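Local coordinates for protein TRAP dicarboxylate transporter-DctP subunit (Marinobacter aquaeolei, PDB 4PFI) that probably binds a small organic solute in the periplasm for a TRAP-type transporter, and is caught here open and without its solute, at residues S208-G213 / M228-V233; N220-I225 / N235-A240; E288-I293 / V301-E306. One frame throughout, in Å; residues are numbered along the deposited sequence.

Contact 1. Residues S208-G213 / M228-V233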
loop_
_atom_site.group_PDB
_atom_site.type_symbol
_atom_site.label_atom_id
_atom_site.label_comp_id
_atom_site.label_asym_id
_atom_site.label_seq_id
_atom_site.Cartn_x
_atom_site.Cartn_y
_atom_site.Cartn_z
ATOM N N SER A 208 -19.864 2.737 9.782
ATOM C CA SER A 208 -21.305 2.905 9.814
ATOM C C SER A 208 -21.992 2.579 8.468
ATOM O O SER A 208 -23.051 1.963 8.483
ATOM C CB SER A 208 -21.699 4.301 10.349
ATOM O OG SER A 208 -21.145 5.334 9.566
ATOM N N ASP A 209 -21.402 2.963 7.323
ATOM C CA ASP A 209 -21.952 2.541 6.023
ATOM C C ASP A 209 -21.953 0.991 5.887
ATOM O O ASP A 209 -22.911 0.421 5.367
ATOM C CB ASP A 209 -21.213 3.175 4.828
ATOM C CG ASP A 209 -21.665 4.623 4.516
ATOM O OD1 ASP A 209 -22.747 5.076 4.979
ATOM O OD2 ASP A 209 -20.919 5.329 3.780
ATOM N N LEU A 210 -20.907 0.311 6.346
ATOM C CA LEU A 210 -20.921 -1.158 6.309
ATOM C C LEU A 210 -22.074 -1.678 7.178
ATOM O O LEU A 210 -22.775 -2.633 6.818
ATOM C CB LEU A 210 -19.612 -1.794 6.821
ATOM C CG LEU A 210 -18.390 -1.734 5.909
ATOM C CD1 LEU A 210 -17.157 -2.314 6.603
ATOM C CD2 LEU A 210 -18.655 -2.465 4.561
ATOM N N GLN A 211 -22.262 -1.023 8.312
ATOM C CA GLN A 211 -23.172 -1.510 9.299
ATOM C C GLN A 211 -24.596 -1.366 8.817
ATOM O O GLN A 211 -25.445 -2.187 9.128
ATOM C CB GLN A 211 -22.975 -0.776 10.616
ATOM C CG GLN A 211 -23.696 -1.401 11.761
ATOM C CD GLN A 211 -23.400 -0.681 13.038
ATOM O OE1 GLN A 211 -23.379 0.541 13.066
ATOM N NE2 GLN A 211 -23.179 -1.444 14.125
ATOM N N LEU A 212 -24.830 -0.358 7.990
ATOM C CA LEU A 212 -26.149 -0.007 7.530
ATOM C C LEU A 212 -26.435 -0.729 6.224
ATOM O O LEU A 212 -27.558 -0.720 5.731
ATOM C CB LEU A 212 -26.244 1.516 7.334
ATOM C CG LEU A 212 -26.303 2.307 8.646
ATOM C CD1 LEU A 212 -26.035 3.775 8.375
ATOM C CD2 LEU A 212 -27.665 2.158 9.350
ATOM N N GLY A 213 -25.420 -1.361 5.654
ATOM C CA GLY A 213 -25.583 -1.981 4.346
ATOM C C GLY A 213 -25.526 -0.989 3.194
ATOM O O GLY A 213 -25.849 -1.345 2.089
HETATM N N MSE A 228 -9.832 -0.286 12.414
HETATM C CA MSE A 228 -11.063 0.454 12.141
HETATM C C MSE A 228 -12.274 -0.295 12.641
HETATM O O MSE A 228 -13.380 0.210 12.576
HETATM C CB MSE A 228 -11.263 0.625 10.624
HETATM C CG MSE A 228 -10.011 0.920 9.831
HETATM SE SE MSE A 228 -10.036 2.672 9.125
HETATM C CE MSE A 228 -9.954 3.452 10.929
ATOM N N GLY A 229 -12.084 -1.540 13.036
ATOM C CA GLY A 229 -13.176 -2.311 13.577
ATOM C C GLY A 229 -14.168 -2.863 12.552
ATOM O O GLY A 229 -15.267 -3.230 12.922
ATOM N N PHE A 230 -13.790 -2.964 11.289
ATOM C CA PHE A 230 -14.730 -3.458 10.257
ATOM C C PHE A 230 -15.141 -4.913 10.478
ATOM O O PHE A 230 -16.153 -5.382 9.954
ATOM C CB PHE A 230 -14.128 -3.323 8.852
ATOM C CG PHE A 230 -13.771 -1.916 8.470
ATOM C CD1 PHE A 230 -14.393 -0.840 9.062
ATOM C CD2 PHE A 230 -12.824 -1.683 7.496
ATOM C CE1 PHE A 230 -14.069 0.437 8.700
ATOM C CE2 PHE A 230 -12.483 -0.412 7.130
ATOM C CZ PHE A 230 -13.106 0.660 7.722
ATOM N N HIS A 231 -14.343 -5.637 11.250
ATOM C CA HIS A 231 -14.657 -7.029 11.475
ATOM C C HIS A 231 -15.904 -7.156 12.362
ATOM O O HIS A 231 -16.515 -8.216 12.390
ATOM C CB HIS A 231 -13.470 -7.784 12.076
ATOM C CG HIS A 231 -13.025 -7.253 13.404
ATOM N ND1 HIS A 231 -12.427 -6.032 13.554
ATOM C CD2 HIS A 231 -13.091 -7.811 14.638
ATOM C CE1 HIS A 231 -12.148 -5.833 14.841
ATOM N NE2 HIS A 231 -12.541 -6.896 15.511
ATOM N N GLU A 232 -16.276 -6.095 13.075
ATOM C CA GLU A 232 -17.489 -6.093 13.921
ATOM C C GLU A 232 -18.783 -6.001 13.097
ATOM O O GLU A 232 -19.835 -6.337 13.579
ATOM C CB GLU A 232 -17.470 -4.912 14.917
ATOM C CG GLU A 232 -16.302 -4.932 15.881
ATOM C CD GLU A 232 -16.215 -3.728 16.843
ATOM O OE1 GLU A 232 -17.045 -2.773 16.797
ATOM O OE2 GLU A 232 -15.266 -3.726 17.651
ATOM N N VAL A 233 -18.675 -5.544 11.852
ATOM C CA VAL A 233 -19.825 -5.238 11.037
ATOM C C VAL A 233 -19.712 -5.990 9.702
ATOM O O VAL A 233 -20.347 -5.638 8.702
ATOM C CB VAL A 233 -20.001 -3.678 10.872
ATOM C CG1 VAL A 233 -20.385 -3.040 12.212
ATOM C CG2 VAL A 233 -18.732 -3.024 10.301
#
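Leu210 and Gln211, in the last turn of helix 203-212, pack against Phe230 and Val233, which belong to the loop that leads from helix 222-228 to strand 236-239. The arrangement is a plain helix-on-loop contact in a solute-binding protein of family 7, and two Schellman motifs frame it. Gly213 ends one helix and Gly229 the other, each with positive phi and two bonds back into the last turn. Beyond Gly229 the chain makes a short 3-10 segment, in which Glu232 N bonds to Gly229 O and Val233 N to Phe230 O at 3.2 Å.

Across the contact the interaction is apolar. Leu210 CD1 lies 3.9 Å from Phe230 CG and meets the ring obliquely at its CB end, the two side chains crossing at about a right angle. Farther back on the same leucine, Leu210 CB touches Val233 CG2 at 3.8 Å. Each valine methyl thus has its own partner, CG2 the leucine and CG1 the glutamine. Shortening Val233 to an alanine removes both methyls, and the helix would probably lose most of its grip on this residue, with Leu210 CB and the Gln211 chain left facing a gap.

Gln211 lays its whole length, carbon chain and amide nitrogen alike, across the valine methyl. Its CG is anti to the backbone N (chi1 -169°) and the chain is extended beyond it. Its amide belongs to an exposed residue, while Leu210 and Phe230 are buried. Val233 CG1 touches both Gln211 CG and, also at 3.7 Å, Gln211 NE2.

Contact 2. Residues N220-I225 / N235-A240. With NA (sodium ion), chain B.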
loop_
_atom_site.group_PDB
_atom_site.type_symbol
_atom_site.label_atom_id
_atom_site.label_comp_id
_atom_site.label_asym_id
_atom_site.label_seq_id
_atom_site.Cartn_x
_atom_site.Cartn_y
_atom_site.Cartn_z
ATOM N N ASN A 220 -8.669 -4.058 2.378
ATOM C CA ASN A 220 -7.608 -3.429 3.164
ATOM C C ASN A 220 -6.773 -4.540 3.771
ATOM O O ASN A 220 -7.245 -5.670 3.890
ATOM C CB ASN A 220 -8.200 -2.601 4.320
ATOM C CG ASN A 220 -8.315 -1.145 3.989
ATOM O OD1 ASN A 220 -7.312 -0.497 3.744
ATOM N ND2 ASN A 220 -9.537 -0.628 3.942
ATOM N N PRO A 221 -5.546 -4.216 4.189
ATOM C CA PRO A 221 -4.775 -5.206 4.939
ATOM C C PRO A 221 -5.407 -5.455 6.318
ATOM O O PRO A 221 -6.121 -4.600 6.863
ATOM C CB PRO A 221 -3.373 -4.585 5.043
ATOM C CG PRO A 221 -3.562 -3.125 4.805
ATOM C CD PRO A 221 -4.783 -2.975 3.941
ATOM N N VAL A 222 -5.183 -6.651 6.847
ATOM C CA VAL A 222 -5.802 -7.087 8.080
ATOM C C VAL A 222 -5.602 -6.111 9.254
ATOM O O VAL A 222 -6.547 -5.884 10.011
ATOM C CB VAL A 222 -5.283 -8.489 8.461
ATOM C CG1 VAL A 222 -5.639 -8.831 9.887
ATOM C CG2 VAL A 222 -5.882 -9.513 7.525
ATOM N N PHE A 223 -4.409 -5.526 9.418
ATOM C CA PHE A 223 -4.219 -4.593 10.532
ATOM C C PHE A 223 -5.108 -3.378 10.423
ATOM O O PHE A 223 -5.526 -2.848 11.428
ATOM C CB PHE A 223 -2.756 -4.135 10.739
ATOM C CG PHE A 223 -2.241 -3.234 9.684
ATOM C CD1 PHE A 223 -2.347 -1.847 9.796
ATOM C CD2 PHE A 223 -1.613 -3.776 8.545
ATOM C CE1 PHE A 223 -1.812 -1.007 8.753
ATOM C CE2 PHE A 223 -1.110 -2.968 7.535
ATOM C CZ PHE A 223 -1.204 -1.583 7.634
ATOM N N ALA A 224 -5.362 -2.908 9.209
ATOM C CA ALA A 224 -6.206 -1.735 9.043
ATOM C C ALA A 224 -7.690 -2.106 9.338
ATOM O O ALA A 224 -8.434 -1.326 9.947
ATOM C CB ALA A 224 -6.054 -1.169 7.653
ATOM N N ILE A 225 -8.098 -3.312 8.930
ATOM C CA ILE A 225 -9.435 -3.819 9.218
ATOM C C ILE A 225 -9.682 -3.916 10.742
ATOM O O ILE A 225 -10.724 -3.482 11.243
ATOM C CB ILE A 225 -9.630 -5.194 8.563
ATOM C CG1 ILE A 225 -9.683 -5.019 7.037
ATOM C CG2 ILE A 225 -10.892 -5.875 9.076
ATOM C CD1 ILE A 225 -9.540 -6.325 6.259
ATOM N N ASN A 235 -19.056 -10.320 8.147
ATOM C CA ASN A 235 -19.198 -11.744 8.485
ATOM C C ASN A 235 -18.145 -12.622 7.818
ATOM O O ASN A 235 -17.833 -13.710 8.309
ATOM C CB ASN A 235 -20.597 -12.244 8.091
ATOM C CG ASN A 235 -21.694 -11.819 9.100
ATOM O OD1 ASN A 235 -21.428 -11.507 10.262
ATOM N ND2 ASN A 235 -22.926 -11.850 8.644
ATOM N N VAL A 236 -17.572 -12.161 6.712
ATOM C CA VAL A 236 -16.658 -13.004 5.998
ATOM C C VAL A 236 -15.414 -12.241 5.555
ATOM O O VAL A 236 -15.499 -11.239 4.860
ATOM C CB VAL A 236 -17.327 -13.665 4.757
ATOM C CG1 VAL A 236 -16.334 -14.571 4.063
ATOM C CG2 VAL A 236 -18.590 -14.421 5.141
ATOM N N LEU A 237 -14.260 -12.741 5.974
ATOM C CA LEU A 237 -12.970 -12.244 5.513
ATOM C C LEU A 237 -12.456 -13.147 4.380
ATOM O O LEU A 237 -12.148 -14.316 4.632
ATOM C CB LEU A 237 -11.998 -12.292 6.686
ATOM C CG LEU A 237 -10.826 -11.333 6.597
ATOM C CD1 LEU A 237 -11.131 -10.222 7.549
ATOM C CD2 LEU A 237 -9.535 -12.007 6.966
ATOM N N THR A 238 -12.418 -12.661 3.137
ATOM C CA THR A 238 -11.940 -13.504 2.027
ATOM C C THR A 238 -10.499 -13.119 1.633
ATOM O O THR A 238 -10.219 -11.973 1.325
ATOM C CB THR A 238 -12.852 -13.416 0.740
ATOM O OG1 THR A 238 -14.180 -13.868 1.025
ATOM C CG2 THR A 238 -12.310 -14.261 -0.376
HETATM N N MSE A 239 -9.603 -14.092 1.618
HETATM C CA MSE A 239 -8.213 -13.837 1.305
HETATM C C MSE A 239 -7.949 -14.383 -0.100
HETATM O O MSE A 239 -7.821 -15.591 -0.308
HETATM C CB MSE A 239 -7.335 -14.459 2.392
HETATM C CG MSE A 239 -7.955 -14.189 3.839
HETATM SE SE MSE A 239 -6.693 -14.579 5.246
HETATM C CE MSE A 239 -6.306 -12.772 5.878
ATOM N N ALA A 240 -7.950 -13.481 -1.072
ATOM C CA ALA A 240 -7.736 -13.867 -2.465
ATOM C C ALA A 240 -6.281 -13.760 -2.862
ATOM O O ALA A 240 -5.914 -14.277 -3.895
ATOM C CB ALA A 240 -8.551 -13.006 -3.390
HETATM NA NA NA B . -19.955 -10.835 11.937
HETATM O O HOH W 1 -18.224 -9.992 13.529
HETATM O O HOH W 2 -21.492 -8.778 12.083
#
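Just after the N-cap residue Pro221, Val222 opens helix 222-228 and touches strand 236-239 through one methyl: its CG2 meets the CE of selenomethionine Met239 at 3.7 Å, the two side chains crossing at about a right angle. That methyl stands anti to the carbonyl carbon. The strand residue points its CB bond neither at the helix nor away from it, and the bend at chi3 (110°) brings CE across. Leu237 CD2 lies farther from the same methyl, at 4.5 Å. One turn along, Ile225, whose N bonds to Pro221 O, brings its CD1 to 4.4 Å from Leu237 CD1, so the leucine offers one methyl to each helix residue.

Just ahead of the strand, away from this packing, Asn235 holds a sodium ion. Its OD1 binds the ion at 2.3 Å, and Gln234 O, Gly298 O and two waters complete the five ligands. Asn235 and Val236 together face Ala164 in a classic beta bulge.

The packing is buried in the fold. Strand 149-164 runs antiparallel to strand 236-239 and sends Thr161 against Val222, Leu237 and Met239, strand 300-303 pairs in parallel, and helix 263-296 covers Val222 through Asn286, Arg289 and Ile293.

Contact 3. Residues E288-I293 / V301-E306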
loop_
_atom_site.group_PDB
_atom_site.type_symbol
_atom_site.label_atom_id
_atom_site.label_comp_id
_atom_site.label_asym_id
_atom_site.label_seq_id
_atom_site.Cartn_x
_atom_site.Cartn_y
_atom_site.Cartn_z
ATOM N N GLU A 288 -0.913 -11.195 13.903
ATOM C CA GLU A 288 -1.339 -10.826 15.249
ATOM C C GLU A 288 -2.746 -10.218 15.177
ATOM O O GLU A 288 -3.639 -10.528 15.968
ATOM C CB GLU A 288 -0.372 -9.761 15.750
ATOM C CG GLU A 288 -0.092 -9.710 17.223
ATOM C CD GLU A 288 0.943 -8.608 17.566
ATOM O OE1 GLU A 288 0.599 -7.703 18.365
ATOM O OE2 GLU A 288 2.089 -8.631 17.029
ATOM N N ARG A 289 -2.935 -9.333 14.213
ATOM C CA ARG A 289 -4.189 -8.629 14.115
ATOM C C ARG A 289 -5.283 -9.588 13.676
ATOM O O ARG A 289 -6.425 -9.487 14.129
ATOM C CB ARG A 289 -4.055 -7.487 13.157
ATOM C CG ARG A 289 -3.164 -6.404 13.719
ATOM C CD ARG A 289 -3.802 -5.768 14.910
ATOM N NE ARG A 289 -3.573 -4.335 14.867
ATOM C CZ ARG A 289 -2.664 -3.703 15.578
ATOM N NH1 ARG A 289 -1.893 -4.368 16.419
ATOM N NH2 ARG A 289 -2.530 -2.394 15.460
ATOM N N LEU A 290 -4.932 -10.564 12.840
ATOM C CA LEU A 290 -5.907 -11.576 12.467
ATOM C C LEU A 290 -6.387 -12.373 13.700
ATOM O O LEU A 290 -7.580 -12.622 13.841
ATOM C CB LEU A 290 -5.368 -12.496 11.378
ATOM C CG LEU A 290 -6.345 -13.581 10.898
ATOM C CD1 LEU A 290 -7.738 -13.050 10.514
ATOM C CD2 LEU A 290 -5.696 -14.268 9.696
ATOM N N GLU A 291 -5.484 -12.744 14.609
ATOM C CA GLU A 291 -5.910 -13.439 15.838
ATOM C C GLU A 291 -6.832 -12.533 16.675
ATOM O O GLU A 291 -7.836 -12.985 17.221
ATOM C CB GLU A 291 -4.700 -13.881 16.674
ATOM N N THR A 292 -6.496 -11.252 16.774
ATOM C CA THR A 292 -7.345 -10.300 17.489
ATOM C C THR A 292 -8.752 -10.240 16.878
ATOM O O THR A 292 -9.746 -10.285 17.590
ATOM C CB THR A 292 -6.699 -8.909 17.498
ATOM O OG1 THR A 292 -5.444 -8.997 18.190
ATOM C CG2 THR A 292 -7.606 -7.879 18.161
ATOM N N ILE A 293 -8.828 -10.142 15.557
ATOM C CA ILE A 293 -10.104 -10.181 14.853
ATOM C C ILE A 293 -10.935 -11.431 15.213
ATOM O O ILE A 293 -12.119 -11.324 15.456
ATOM C CB ILE A 293 -9.886 -10.120 13.318
ATOM C CG1 ILE A 293 -9.673 -8.686 12.870
ATOM C CG2 ILE A 293 -11.074 -10.654 12.569
ATOM C CD1 ILE A 293 -9.049 -8.538 11.465
ATOM N N VAL A 301 -13.299 -17.001 7.960
ATOM C CA VAL A 301 -12.126 -16.767 7.144
ATOM C C VAL A 301 -12.156 -17.707 5.948
ATOM O O VAL A 301 -12.355 -18.906 6.100
ATOM C CB VAL A 301 -10.833 -16.989 7.935
ATOM C CG1 VAL A 301 -9.638 -16.959 6.996
ATOM C CG2 VAL A 301 -10.703 -15.922 9.003
ATOM N N VAL A 302 -11.921 -17.167 4.757
ATOM C CA VAL A 302 -11.989 -17.987 3.559
ATOM C C VAL A 302 -10.724 -17.743 2.752
ATOM O O VAL A 302 -10.479 -16.616 2.377
ATOM C CB VAL A 302 -13.231 -17.603 2.705
ATOM C CG1 VAL A 302 -13.192 -18.334 1.364
ATOM C CG2 VAL A 302 -14.539 -17.902 3.469
ATOM N N ARG A 303 -9.894 -18.760 2.534
ATOM C CA ARG A 303 -8.757 -18.617 1.607
ATOM C C ARG A 303 -9.151 -19.235 0.285
ATOM O O ARG A 303 -9.493 -20.397 0.240
ATOM C CB ARG A 303 -7.477 -19.284 2.125
ATOM C CG ARG A 303 -7.317 -19.082 3.628
ATOM C CD ARG A 303 -5.908 -18.711 4.058
ATOM N NE ARG A 303 -5.905 -18.287 5.463
ATOM C CZ ARG A 303 -5.147 -17.307 5.948
ATOM N NH1 ARG A 303 -5.217 -16.978 7.234
ATOM N NH2 ARG A 303 -4.306 -16.647 5.125
ATOM N N LEU A 304 -9.131 -18.443 -0.781
ATOM C CA LEU A 304 -9.493 -18.950 -2.100
ATOM C C LEU A 304 -8.536 -20.060 -2.557
ATOM O O LEU A 304 -7.331 -20.001 -2.282
ATOM C CB LEU A 304 -9.505 -17.817 -3.121
ATOM C CG LEU A 304 -10.539 -16.711 -2.880
ATOM C CD1 LEU A 304 -10.576 -15.782 -4.096
ATOM C CD2 LEU A 304 -11.944 -17.242 -2.541
ATOM N N THR A 305 -9.083 -21.071 -3.222
ATOM C CA THR A 305 -8.284 -22.118 -3.866
ATOM C C THR A 305 -7.612 -21.554 -5.105
ATOM O O THR A 305 -8.001 -20.496 -5.591
ATOM C CB THR A 305 -9.152 -23.270 -4.360
ATOM O OG1 THR A 305 -10.064 -22.769 -5.356
ATOM C CG2 THR A 305 -9.919 -23.921 -3.206
ATOM N N GLU A 306 -6.618 -22.263 -5.622
ATOM C CA GLU A 306 -5.938 -21.840 -6.850
ATOM C C GLU A 306 -6.913 -21.716 -8.026
ATOM O O GLU A 306 -6.809 -20.782 -8.809
ATOM C CB GLU A 306 -4.779 -22.780 -7.178
ATOM C CG GLU A 306 -3.592 -22.595 -6.239
ATOM C CD GLU A 306 -3.096 -21.141 -6.167
ATOM O OE1 GLU A 306 -2.715 -20.574 -7.224
ATOM O OE2 GLU A 306 -3.095 -20.559 -5.050
#
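The backbones of helix 263-296 and strand 300-303 stay well apart, the nearest CA atoms, those of Leu290 and Val301, being 9.7 Å from each other, and only side chains bridge the gap. Leu290 carries the helix side. Its CG stands anti to the backbone N (chi1 -179°), which sends the two methyls out toward the strand, and they take different partners. CD1 approaches Val301 CG2 at 4.4 Å, a loose apolar touch, whereas CD2 lies 3.7 Å from Arg303 NH1. Arg303 and the leucine come from opposite directions, and the methyl CD2 lies obliquely to the guanidinium group. The arginine starts from a CB bond that does not aim at the helix, and a bend at chi2 (-136°) carries NH1 to the leucine methyl.

In the fold this is a helix laid over one face of a mixed sheet, where strand 300-303 pairs in parallel with strand 236-239. The long helix 263-296 and the strand that follows it are joined by a short connection. Leu290 also touches Leu237 of the neighbouring strand, so its side chain reaches two strands. Arg303 likewise leans on Met239 and is exposed; none of the three touching residues is buried.

Beyond Arg303 the strand gives way to a new helix. Thr305 takes the N-cap position, its side chain capping a backbone N just past Glu306, and the Glu306 carboxylate forms salt bridges with Arg241 and Arg309.

Contacts 2 and 3 serve one sheet: strands 236-239 and 300-303 are neighbours in it, and Met239 N to Val302 O, at 2.8 Å, is a probable hydrogen bond between them. Contact 2 is buried and its two segments meet through apolar groups alone, though one end carries the sodium site, whereas contact 3 lies at the surface and sets a leucine methyl against a charged guanidinium. Contact 1 is intermediate, with a buried leucine and phenylalanine beside an exposed glutamine, and it reaches no strand. It uses the loop between the helix and strand of contact 2, with a probable hydrogen bond from Phe230 N to Ile225 O (3.1 Å). His231 packs on Ile293 of contact 3.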